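PDB 2HDW: uncharacterized protein PA2218 from Pseudomonas aeruginosa, which is of unknown specific function but has an alpha/beta hydrolase fold and is probably a hydrolase. Local coordinates for residues A[207-211]-A[212-216]; A[311-314]-A[315-319]; A[352-356]-A[357-361]. All coordinates share one frame; numbering follows the deposited sequence.

Interaction 1. Residues A[207-211]-A[212-216]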
ATOM      1  N   THR A 207      -2.521  -2.060 -11.852  1.00  9.31           N
ATOM      2  CA  THR A 207      -2.393  -2.679 -13.171  1.00  9.53           C
ATOM      3  C   THR A 207      -3.295  -1.934 -14.149  1.00 11.35           C
ATOM      4  O   THR A 207      -2.943  -1.737 -15.316  1.00 10.04           O
ATOM      5  CB  THR A 207      -2.759  -4.200 -13.170  1.00 10.27           C
ATOM      6  OG1 THR A 207      -4.147  -4.380 -12.847  1.00  8.89           O
ATOM      7  CG2 THR A 207      -1.894  -4.948 -12.170  1.00  8.49           C
ATOM      8  N   ARG A 208      -4.452  -1.496 -13.663  1.00 11.60           N
ATOM      9  CA  ARG A 208      -5.376  -0.755 -14.512  1.00 11.96           C
ATOM     10  C   ARG A 208      -4.806   0.617 -14.872  1.00 12.24           C
ATOM     11  O   ARG A 208      -4.831   1.016 -16.034  1.00 10.96           O
ATOM     12  CB  ARG A 208      -6.726  -0.572 -13.811  1.00 12.83           C
ATOM     13  CG  ARG A 208      -7.715   0.288 -14.590  1.00 15.43           C
ATOM     14  CD  ARG A 208      -8.985   0.543 -13.787  1.00 16.48           C
ATOM     15  NE  ARG A 208      -9.862  -0.626 -13.753  1.00 20.71           N
ATOM     16  CZ  ARG A 208     -10.703  -0.959 -14.730  1.00 21.25           C
ATOM     17  NH1 ARG A 208     -10.791  -0.206 -15.821  1.00 18.63           N
ATOM     18  NH2 ARG A 208     -11.441  -2.054 -14.621  1.00 20.68           N
ATOM     19  N   VAL A 209      -4.275   1.339 -13.888  1.00 11.70           N
ATOM     20  CA  VAL A 209      -3.752   2.670 -14.173  1.00 12.09           C
ATOM     21  C   VAL A 209      -2.536   2.650 -15.099  1.00 12.80           C
ATOM     22  O   VAL A 209      -2.384   3.533 -15.941  1.00 10.58           O
ATOM     23  CB  VAL A 209      -3.407   3.446 -12.872  1.00 13.65           C
ATOM     24  CG1 VAL A 209      -2.142   2.903 -12.229  1.00 12.53           C
ATOM     25  CG2 VAL A 209      -3.251   4.921 -13.191  1.00 18.46           C
ATOM     26  N   MET A 210      -1.675   1.646 -14.960  1.00 11.67           N
ATOM     27  CA  MET A 210      -0.506   1.572 -15.827  1.00 12.75           C
ATOM     28  C   MET A 210      -0.851   1.064 -17.224  1.00 14.43           C
ATOM     29  O   MET A 210      -0.165   1.386 -18.203  1.00 12.80           O
ATOM     30  CB  MET A 210       0.578   0.694 -15.197  1.00 10.70           C
ATOM     31  CG  MET A 210       1.392   1.449 -14.155  1.00 13.38           C
ATOM     32  SD  MET A 210       2.968   0.718 -13.750  1.00  8.33           S
ATOM     33  CE  MET A 210       2.688   0.274 -12.086  1.00 15.15           C
ATOM     34  N   SER A 211      -1.922   0.284 -17.318  1.00 14.12           N
ATOM     35  CA  SER A 211      -2.349  -0.261 -18.600  1.00 14.86           C
ATOM     36  C   SER A 211      -3.260   0.686 -19.383  1.00 16.04           C
ATOM     37  O   SER A 211      -3.110   0.826 -20.602  1.00 16.47           O
ATOM     38  CB  SER A 211      -3.065  -1.596 -18.390  1.00 14.40           C
ATOM     39  OG  SER A 211      -2.185  -2.557 -17.835  1.00 15.68           O
ATOM     40  N   LYS A 212      -4.189   1.342 -18.688  1.00 15.26           N
ATOM     41  CA  LYS A 212      -5.143   2.246 -19.337  1.00 16.36           C
ATOM     42  C   LYS A 212      -5.021   3.732 -18.982  1.00 16.34           C
ATOM     43  O   LYS A 212      -5.771   4.555 -19.511  1.00 16.06           O
ATOM     44  CB  LYS A 212      -6.574   1.799 -19.024  1.00 17.51           C
ATOM     45  CG  LYS A 212      -6.886   0.351 -19.379  1.00 19.54           C
ATOM     46  CD  LYS A 212      -8.307  -0.009 -18.960  1.00 21.85           C
ATOM     47  CE  LYS A 212      -8.679  -1.421 -19.394  1.00 22.68           C
ATOM     48  NZ  LYS A 212     -10.048  -1.801 -18.927  1.00 26.27           N
ATOM     49  N   GLY A 213      -4.088   4.080 -18.102  1.00 16.41           N
ATOM     50  CA  GLY A 213      -3.945   5.472 -17.704  1.00 16.70           C
ATOM     51  C   GLY A 213      -5.141   5.905 -16.868  1.00 17.05           C
ATOM     52  O   GLY A 213      -5.978   5.075 -16.504  1.00 16.98           O
ATOM     53  N   TYR A 214      -5.231   7.197 -16.560  1.00 16.21           N
ATOM     54  CA  TYR A 214      -6.346   7.707 -15.769  1.00 18.54           C
ATOM     55  C   TYR A 214      -7.635   7.785 -16.584  1.00 19.80           C
ATOM     56  O   TYR A 214      -7.677   8.402 -17.646  1.00 22.12           O
ATOM     57  CB  TYR A 214      -6.006   9.087 -15.203  1.00 18.66           C
ATOM     58  CG  TYR A 214      -5.044   9.037 -14.043  1.00 17.51           C
ATOM     59  CD1 TYR A 214      -5.435   8.499 -12.817  1.00 17.73           C
ATOM     60  CD2 TYR A 214      -3.742   9.519 -14.167  1.00 17.21           C
ATOM     61  CE1 TYR A 214      -4.552   8.443 -11.739  1.00 17.02           C
ATOM     62  CE2 TYR A 214      -2.846   9.468 -13.093  1.00 17.39           C
ATOM     63  CZ  TYR A 214      -3.263   8.929 -11.882  1.00 17.73           C
ATOM     64  OH  TYR A 214      -2.402   8.880 -10.814  1.00 14.30           O
ATOM     65  N   ASN A 215      -8.685   7.152 -16.075  1.00 19.45           N
ATOM     66  CA  ASN A 215      -9.978   7.143 -16.752  1.00 20.93           C
ATOM     67  C   ASN A 215      -9.875   6.600 -18.178  1.00 21.74           C
ATOM     68  O   ASN A 215     -10.443   7.165 -19.112  1.00 21.38           O
ATOM     69  CB  ASN A 215     -10.564   8.556 -16.764  1.00 20.03           C
ATOM     70  CG  ASN A 215     -10.992   9.018 -15.382  1.00 21.37           C
ATOM     71  OD1 ASN A 215     -11.965   8.507 -14.816  1.00 19.63           O
ATOM     72  ND2 ASN A 215     -10.265   9.983 -14.828  1.00 17.75           N
ATOM     73  N   ASP A 216      -9.147   5.497 -18.332  1.00 21.85           N
ATOM     74  CA  ASP A 216      -8.965   4.854 -19.631  1.00 23.75           C
ATOM     75  C   ASP A 216      -8.590   5.835 -20.742  1.00 22.37           C
ATOM     76  O   ASP A 216      -9.298   5.953 -21.737  1.00 24.32           O
ATOM     77  CB  ASP A 216     -10.245   4.113 -20.031  1.00 27.11           C
ATOM     78  CG  ASP A 216     -10.621   3.017 -19.051  1.00 29.02           C
ATOM     79  OD1 ASP A 216     -11.562   2.257 -19.355  1.00 31.38           O
ATOM     80  OD2 ASP A 216      -9.986   2.917 -17.977  1.00 33.00           O
TER
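Val209 CG2 lies over one face of the Tyr214 ring, 4.2 Å from the ring centroid and 15° off its normal, displaced toward the rim so that CE1 is the nearest ring atom; this is a CH-pi contact. CG1 of the valine sits between the backbone N and the carbonyl carbon (chi1 74°), which leaves CG2 anti to the N and facing the tyrosine ring; the two side chains run side by side in the same direction. The other flat group, the Arg208 guanidinium, has Asp216 at its edge: NH1 is 3.9 Å from OD2, a long salt bridge, although the two planes are only 7° apart. Lys212 NZ approaches the same NH1 obliquely. Helix 206-212 ends here. Lys212 N gives a straight 2.7 Å bond to Arg208 O, whereas the bond from Gly213 N to Val209 O is weak and bent. Gly213, with positive phi, leaves the helix and opens a type II turn to Asp216. One turn back, Ser211 OG and Ser211 N reach Thr207 O from opposite faces of its carbonyl plane. The Tyr214 hydroxyl bonds to Tyr204. The like charges Arg208 NH1 and Lys212 NZ lie 3.6 Å apart, and Asp216, paired with Arg208 only at long range, would probably offset this just in part.

Interaction 2. Residues A[311-314]-A[315-319]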
ATOM      1  N   LEU A 311     -14.692  -0.591   1.195  1.00  9.32           N
ATOM      2  CA  LEU A 311     -13.860   0.291   0.390  1.00 10.13           C
ATOM      3  C   LEU A 311     -14.215   1.721   0.785  1.00 10.59           C
ATOM      4  O   LEU A 311     -15.381   2.111   0.739  1.00 12.48           O
ATOM      5  CB  LEU A 311     -14.116   0.058  -1.101  1.00  8.19           C
ATOM      6  CG  LEU A 311     -13.895  -1.388  -1.566  1.00 10.35           C
ATOM      7  CD1 LEU A 311     -15.221  -2.130  -1.502  1.00  9.78           C
ATOM      8  CD2 LEU A 311     -13.361  -1.415  -3.001  1.00  8.91           C
ATOM      9  N   ILE A 312     -13.208   2.489   1.188  1.00 10.61           N
ATOM     10  CA  ILE A 312     -13.400   3.869   1.627  1.00 10.08           C
ATOM     11  C   ILE A 312     -12.789   4.828   0.606  1.00 11.76           C
ATOM     12  O   ILE A 312     -11.685   4.594   0.128  1.00 10.60           O
ATOM     13  CB  ILE A 312     -12.725   4.082   3.007  1.00  8.87           C
ATOM     14  CG1 ILE A 312     -13.223   3.011   3.984  1.00  9.59           C
ATOM     15  CG2 ILE A 312     -13.019   5.485   3.539  1.00 10.46           C
ATOM     16  CD1 ILE A 312     -12.632   3.100   5.385  1.00  6.32           C
ATOM     17  N   HIS A 313     -13.494   5.908   0.275  1.00 10.16           N
ATOM     18  CA  HIS A 313     -12.974   6.849  -0.715  1.00 10.21           C
ATOM     19  C   HIS A 313     -13.558   8.257  -0.601  1.00 11.10           C
ATOM     20  O   HIS A 313     -14.748   8.435  -0.315  1.00 11.55           O
ATOM     21  CB  HIS A 313     -13.230   6.312  -2.131  1.00 10.93           C
ATOM     22  CG  HIS A 313     -12.099   6.554  -3.081  1.00 11.84           C
ATOM     23  ND1 HIS A 313     -11.391   5.529  -3.672  1.00 11.19           N
ATOM     24  CD2 HIS A 313     -11.518   7.703  -3.502  1.00 11.60           C
ATOM     25  CE1 HIS A 313     -10.420   6.035  -4.412  1.00  9.49           C
ATOM     26  NE2 HIS A 313     -10.474   7.352  -4.327  1.00 12.06           N
ATOM     27  N   GLY A 314     -12.705   9.252  -0.826  1.00  9.25           N
ATOM     28  CA  GLY A 314     -13.138  10.633  -0.771  1.00 10.44           C
ATOM     29  C   GLY A 314     -14.033  10.967  -1.949  1.00 13.07           C
ATOM     30  O   GLY A 314     -13.781  10.540  -3.080  1.00 14.31           O
ATOM     31  N   GLU A 315     -15.085  11.732  -1.676  1.00 12.28           N
ATOM     32  CA  GLU A 315     -16.062  12.151  -2.678  1.00 12.50           C
ATOM     33  C   GLU A 315     -15.441  12.900  -3.861  1.00 13.35           C
ATOM     34  O   GLU A 315     -15.825  12.689  -5.014  1.00 12.33           O
ATOM     35  CB  GLU A 315     -17.102  13.064  -2.016  1.00 11.91           C
ATOM     36  CG  GLU A 315     -18.218  13.549  -2.933  1.00 16.59           C
ATOM     37  CD  GLU A 315     -18.790  14.899  -2.498  1.00 19.95           C
ATOM     38  OE1 GLU A 315     -18.531  15.325  -1.354  1.00 16.40           O
ATOM     39  OE2 GLU A 315     -19.504  15.533  -3.304  1.00 23.84           O
ATOM     40  N   ARG A 316     -14.487  13.776  -3.568  1.00 13.65           N
ATOM     41  CA  ARG A 316     -13.855  14.590  -4.599  1.00 16.44           C
ATOM     42  C   ARG A 316     -12.566  14.010  -5.163  1.00 16.13           C
ATOM     43  O   ARG A 316     -11.889  14.669  -5.952  1.00 15.97           O
ATOM     44  CB  ARG A 316     -13.560  15.986  -4.042  1.00 18.16           C
ATOM     45  CG  ARG A 316     -14.699  16.599  -3.238  1.00 22.76           C
ATOM     46  CD  ARG A 316     -15.961  16.759  -4.063  1.00 27.16           C
ATOM     47  NE  ARG A 316     -16.226  18.153  -4.417  1.00 32.98           N
ATOM     48  CZ  ARG A 316     -15.421  18.911  -5.157  1.00 34.73           C
ATOM     49  NH1 ARG A 316     -14.282  18.416  -5.628  1.00 35.77           N
ATOM     50  NH2 ARG A 316     -15.761  20.163  -5.442  1.00 35.64           N
ATOM     51  N   ALA A 317     -12.223  12.791  -4.766  1.00 14.24           N
ATOM     52  CA  ALA A 317     -10.989  12.173  -5.246  1.00 14.92           C
ATOM     53  C   ALA A 317     -11.034  11.840  -6.734  1.00 13.40           C
ATOM     54  O   ALA A 317     -12.022  11.298  -7.235  1.00 13.12           O
ATOM     55  CB  ALA A 317     -10.685  10.912  -4.436  1.00 11.02           C
ATOM     56  N   HIS A 318      -9.956  12.174  -7.435  1.00 13.41           N
ATOM     57  CA  HIS A 318      -9.840  11.902  -8.867  1.00 12.80           C
ATOM     58  C   HIS A 318      -9.834  10.393  -9.081  1.00 12.08           C
ATOM     59  O   HIS A 318     -10.148   9.890 -10.163  1.00 11.24           O
ATOM     60  CB  HIS A 318      -8.516  12.456  -9.397  1.00 13.36           C
ATOM     61  CG  HIS A 318      -7.314  11.757  -8.839  1.00 11.70           C
ATOM     62  ND1 HIS A 318      -6.886  11.932  -7.539  1.00 12.44           N
ATOM     63  CD2 HIS A 318      -6.484  10.838  -9.386  1.00 13.10           C
ATOM     64  CE1 HIS A 318      -5.847  11.150  -7.309  1.00 12.59           C
ATOM     65  NE2 HIS A 318      -5.583  10.474  -8.414  1.00 14.46           N
ATOM     66  N   SER A 319      -9.465   9.678  -8.027  1.00 10.94           N
ATOM     67  CA  SER A 319      -9.355   8.226  -8.063  1.00 12.37           C
ATOM     68  C   SER A 319     -10.575   7.479  -7.539  1.00 11.62           C
ATOM     69  O   SER A 319     -10.556   6.251  -7.453  1.00 10.13           O
ATOM     70  CB  SER A 319      -8.154   7.818  -7.225  1.00 11.40           C
ATOM     71  OG  SER A 319      -8.300   8.388  -5.937  1.00 10.34           O
TER
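Ala317 and Ser319 are brought to the edge of the buried His313 ring by a type I beta turn that runs from Gly314 to Ala317, in a strand-to-helix connection of the alpha/beta hydrolase fold. Glu315, the first residue beyond strand 309-314, begins the bend; its chain is extended, with CG anti to the backbone N (chi1 -178°), and the carboxylate OE1 accepts a bond from Gly341 N. Arg316 takes the next corner. At Ala317 the turn closes: its N donates to Gly314 O over 3.2 Å, and although the N-H points well at the oxygen (159°), the donor stands 69° out of the carbonyl plane, above it and not on a lone pair. The methyl of Ala317 also packs at the edge of the His313 ring, in its plane, with CB 3.4 Å from CD2. After His318, whose NE2 bonds to Tyr204, the chain brings Ser319 to the same ring edge, just before helix 320-329. On the ring's other nitrogen, His313 ND1 is bonded to Ser323 of that helix. Ser319 OG lies in the imidazole plane, 2.9 Å from His313 NE2 in a hydrogen bond of undecided direction, though the position of OG is less sure.

Interaction 3. Residues A[352-356]-A[357-361]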
ATOM      1  N   ASP A 352      -9.426  14.101  10.438  1.00 20.98           N
ATOM      2  CA  ASP A 352     -10.827  14.486  10.365  1.00 22.30           C
ATOM      3  C   ASP A 352     -11.465  14.016   9.060  1.00 21.50           C
ATOM      4  O   ASP A 352     -12.652  14.233   8.832  1.00 20.40           O
ATOM      5  CB  ASP A 352     -10.948  16.006  10.491  1.00 25.91           C
ATOM      6  CG  ASP A 352     -10.028  16.743   9.534  1.00 30.01           C
ATOM      7  OD1 ASP A 352      -8.804  16.467   9.549  1.00 30.59           O
ATOM      8  OD2 ASP A 352     -10.526  17.598   8.769  1.00 33.55           O
ATOM      9  N   ARG A 353     -10.672  13.375   8.206  1.00 19.25           N
ATOM     10  CA  ARG A 353     -11.174  12.876   6.928  1.00 18.04           C
ATOM     11  C   ARG A 353     -11.102  11.347   6.885  1.00 14.79           C
ATOM     12  O   ARG A 353     -11.926  10.693   6.241  1.00  9.79           O
ATOM     13  CB  ARG A 353     -10.368  13.476   5.768  1.00 21.31           C
ATOM     14  CG  ARG A 353     -10.402  15.005   5.704  1.00 26.57           C
ATOM     15  CD  ARG A 353     -11.820  15.517   5.519  1.00 29.60           C
ATOM     16  NE  ARG A 353     -11.918  16.972   5.625  1.00 34.52           N
ATOM     17  CZ  ARG A 353     -11.474  17.831   4.712  1.00 34.38           C
ATOM     18  NH1 ARG A 353     -10.893  17.392   3.606  1.00 35.07           N
ATOM     19  NH2 ARG A 353     -11.622  19.135   4.906  1.00 35.70           N
ATOM     20  N   ILE A 354     -10.108  10.783   7.565  1.00 13.17           N
ATOM     21  CA  ILE A 354      -9.957   9.325   7.618  1.00 12.05           C
ATOM     22  C   ILE A 354     -10.914   8.793   8.683  1.00 11.84           C
ATOM     23  O   ILE A 354     -10.804   9.154   9.855  1.00 11.51           O
ATOM     24  CB  ILE A 354      -8.517   8.911   8.000  1.00 11.47           C
ATOM     25  CG1 ILE A 354      -7.516   9.506   7.001  1.00  9.21           C
ATOM     26  CG2 ILE A 354      -8.404   7.391   8.007  1.00 11.35           C
ATOM     27  CD1 ILE A 354      -6.053   9.260   7.373  1.00 13.16           C
ATOM     28  N   PRO A 355     -11.867   7.925   8.291  1.00 11.06           N
ATOM     29  CA  PRO A 355     -12.834   7.365   9.245  1.00 11.73           C
ATOM     30  C   PRO A 355     -12.286   6.228  10.111  1.00 12.59           C
ATOM     31  O   PRO A 355     -12.676   5.073   9.951  1.00 11.73           O
ATOM     32  CB  PRO A 355     -13.978   6.908   8.341  1.00 10.40           C
ATOM     33  CG  PRO A 355     -13.257   6.442   7.120  1.00 11.48           C
ATOM     34  CD  PRO A 355     -12.188   7.511   6.911  1.00 12.01           C
ATOM     35  N   PHE A 356     -11.392   6.562  11.039  1.00 13.15           N
ATOM     36  CA  PHE A 356     -10.802   5.547  11.901  1.00 12.90           C
ATOM     37  C   PHE A 356     -11.820   4.868  12.809  1.00 14.69           C
ATOM     38  O   PHE A 356     -11.692   3.679  13.090  1.00 14.90           O
ATOM     39  CB  PHE A 356      -9.663   6.141  12.734  1.00 13.90           C
ATOM     40  CG  PHE A 356      -8.381   6.317  11.965  1.00 14.97           C
ATOM     41  CD1 PHE A 356      -7.725   5.216  11.424  1.00 15.36           C
ATOM     42  CD2 PHE A 356      -7.820   7.580  11.802  1.00 14.49           C
ATOM     43  CE1 PHE A 356      -6.528   5.366  10.731  1.00 16.84           C
ATOM     44  CE2 PHE A 356      -6.620   7.747  11.111  1.00 15.85           C
ATOM     45  CZ  PHE A 356      -5.972   6.642  10.575  1.00 15.99           C
ATOM     46  N   ASP A 357     -12.824   5.610  13.278  1.00 14.76           N
ATOM     47  CA  ASP A 357     -13.846   5.003  14.134  1.00 14.63           C
ATOM     48  C   ASP A 357     -14.468   3.837  13.364  1.00 14.27           C
ATOM     49  O   ASP A 357     -14.559   2.719  13.874  1.00 14.44           O
ATOM     50  CB  ASP A 357     -14.954   6.008  14.483  1.00 15.40           C
ATOM     51  CG  ASP A 357     -14.525   7.042  15.521  1.00 18.95           C
ATOM     52  OD1 ASP A 357     -13.327   7.114  15.857  1.00 18.38           O
ATOM     53  OD2 ASP A 357     -15.407   7.796  15.994  1.00 19.55           O
ATOM     54  N   ARG A 358     -14.891   4.115  12.132  1.00 12.81           N
ATOM     55  CA  ARG A 358     -15.509   3.115  11.266  1.00 13.45           C
ATOM     56  C   ARG A 358     -14.575   1.974  10.918  1.00 11.78           C
ATOM     57  O   ARG A 358     -15.002   0.829  10.817  1.00 11.89           O
ATOM     58  CB  ARG A 358     -15.993   3.762   9.971  1.00 17.78           C
ATOM     59  CG  ARG A 358     -17.501   3.877   9.847  1.00 22.64           C
ATOM     60  CD  ARG A 358     -18.104   2.741   9.028  1.00 25.58           C
ATOM     61  NE  ARG A 358     -17.983   1.435   9.663  1.00 26.36           N
ATOM     62  CZ  ARG A 358     -18.455   0.303   9.140  1.00 25.53           C
ATOM     63  NH1 ARG A 358     -19.083   0.323   7.973  1.00 24.24           N
ATOM     64  NH2 ARG A 358     -18.296  -0.851   9.784  1.00 21.91           N
ATOM     65  N   ILE A 359     -13.304   2.284  10.702  1.00 12.70           N
ATOM     66  CA  ILE A 359     -12.343   1.248  10.374  1.00 11.15           C
ATOM     67  C   ILE A 359     -12.149   0.338  11.590  1.00 11.94           C
ATOM     68  O   ILE A 359     -12.166  -0.885  11.460  1.00 11.55           O
ATOM     69  CB  ILE A 359     -10.997   1.859   9.926  1.00 12.00           C
ATOM     70  CG1 ILE A 359     -11.205   2.655   8.628  1.00 10.00           C
ATOM     71  CG2 ILE A 359      -9.971   0.760   9.715  1.00  6.63           C
ATOM     72  CD1 ILE A 359      -9.966   3.373   8.116  1.00 10.58           C
ATOM     73  N   ALA A 360     -11.989   0.932  12.771  1.00 12.04           N
ATOM     74  CA  ALA A 360     -11.816   0.154  13.995  1.00 11.48           C
ATOM     75  C   ALA A 360     -13.086  -0.660  14.270  1.00 12.34           C
ATOM     76  O   ALA A 360     -13.019  -1.843  14.624  1.00 11.77           O
ATOM     77  CB  ALA A 360     -11.526   1.087  15.175  1.00 12.33           C
ATOM     78  N   GLY A 361     -14.241  -0.016  14.113  1.00 10.51           N
ATOM     79  CA  GLY A 361     -15.505  -0.693  14.343  1.00 10.33           C
ATOM     80  C   GLY A 361     -15.665  -1.867  13.395  1.00 12.32           C
ATOM     81  O   GLY A 361     -16.170  -2.925  13.770  1.00 12.64           O
TER
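Pro355 and Ile359 meet at the start of helix 356-366, where Ile359 N donates to Pro355 O over 3.0 Å at an N-H...O angle of 152°. Pro355 occupies the N-cap position, so this is the first i to i+4 bond of the helix. Ala360 N follows with a straighter bond to Phe356 O (2.8 Å, 169°). Side chains pack around the same turn. Ile359 carries CG1 anti to its carbonyl carbon (chi1 -64°), which brings CG1 back along the helix to within 3.1 Å of Pro355 O. From there its CD1 reaches Ile354 CG2 at 4.3 Å and comes obliquely to the Phe356 ring. On another side of the turn Pro355 CB and Arg358 CB touch at 4.1 Å.

The next shell fixes the approach to the helix. Pro355 is the centre of an inverse gamma turn, closed by the 2.9 Å bond from Phe356 N to Ile354 O. Across this turn Ile354 CG2 lies over the centre of one face of the Phe356 ring, 3.5 Å above its plane. Beyond the turn, Asp357 OD1 forms a salt bridge with Arg123, and Arg358 NH1 forms another with Glu335.

Within the fold, Phe356 and Ile359 both touch Met120 of helix 112-122, and the Phe356 ring meets Tyr116 of that helix edge-to-face. Pro355 and Ile359 pack on Ile312, so the helix start packs against both helix 112-122 and strand 309-314 of the central sheet.

Strand 309-314, part of interaction 2, is also a surface on which interaction 3 rests, and the centres of the two are 15 Å apart. Interaction 1 lies at the surface and touches interaction 2 through Tyr214 and His318, while its nearest atoms to interaction 3 are about 19 Å away. Their chemistry differs with burial. Surface interaction 1 combines charged groups with one aromatic contact; buried interaction 2 is built on an imidazole edge and a tight turn; partly buried interaction 3 joins the backbone bonds of a helix start to apolar packing. The chain settings differ too: helix exit, strand exit and helix entry, in that order.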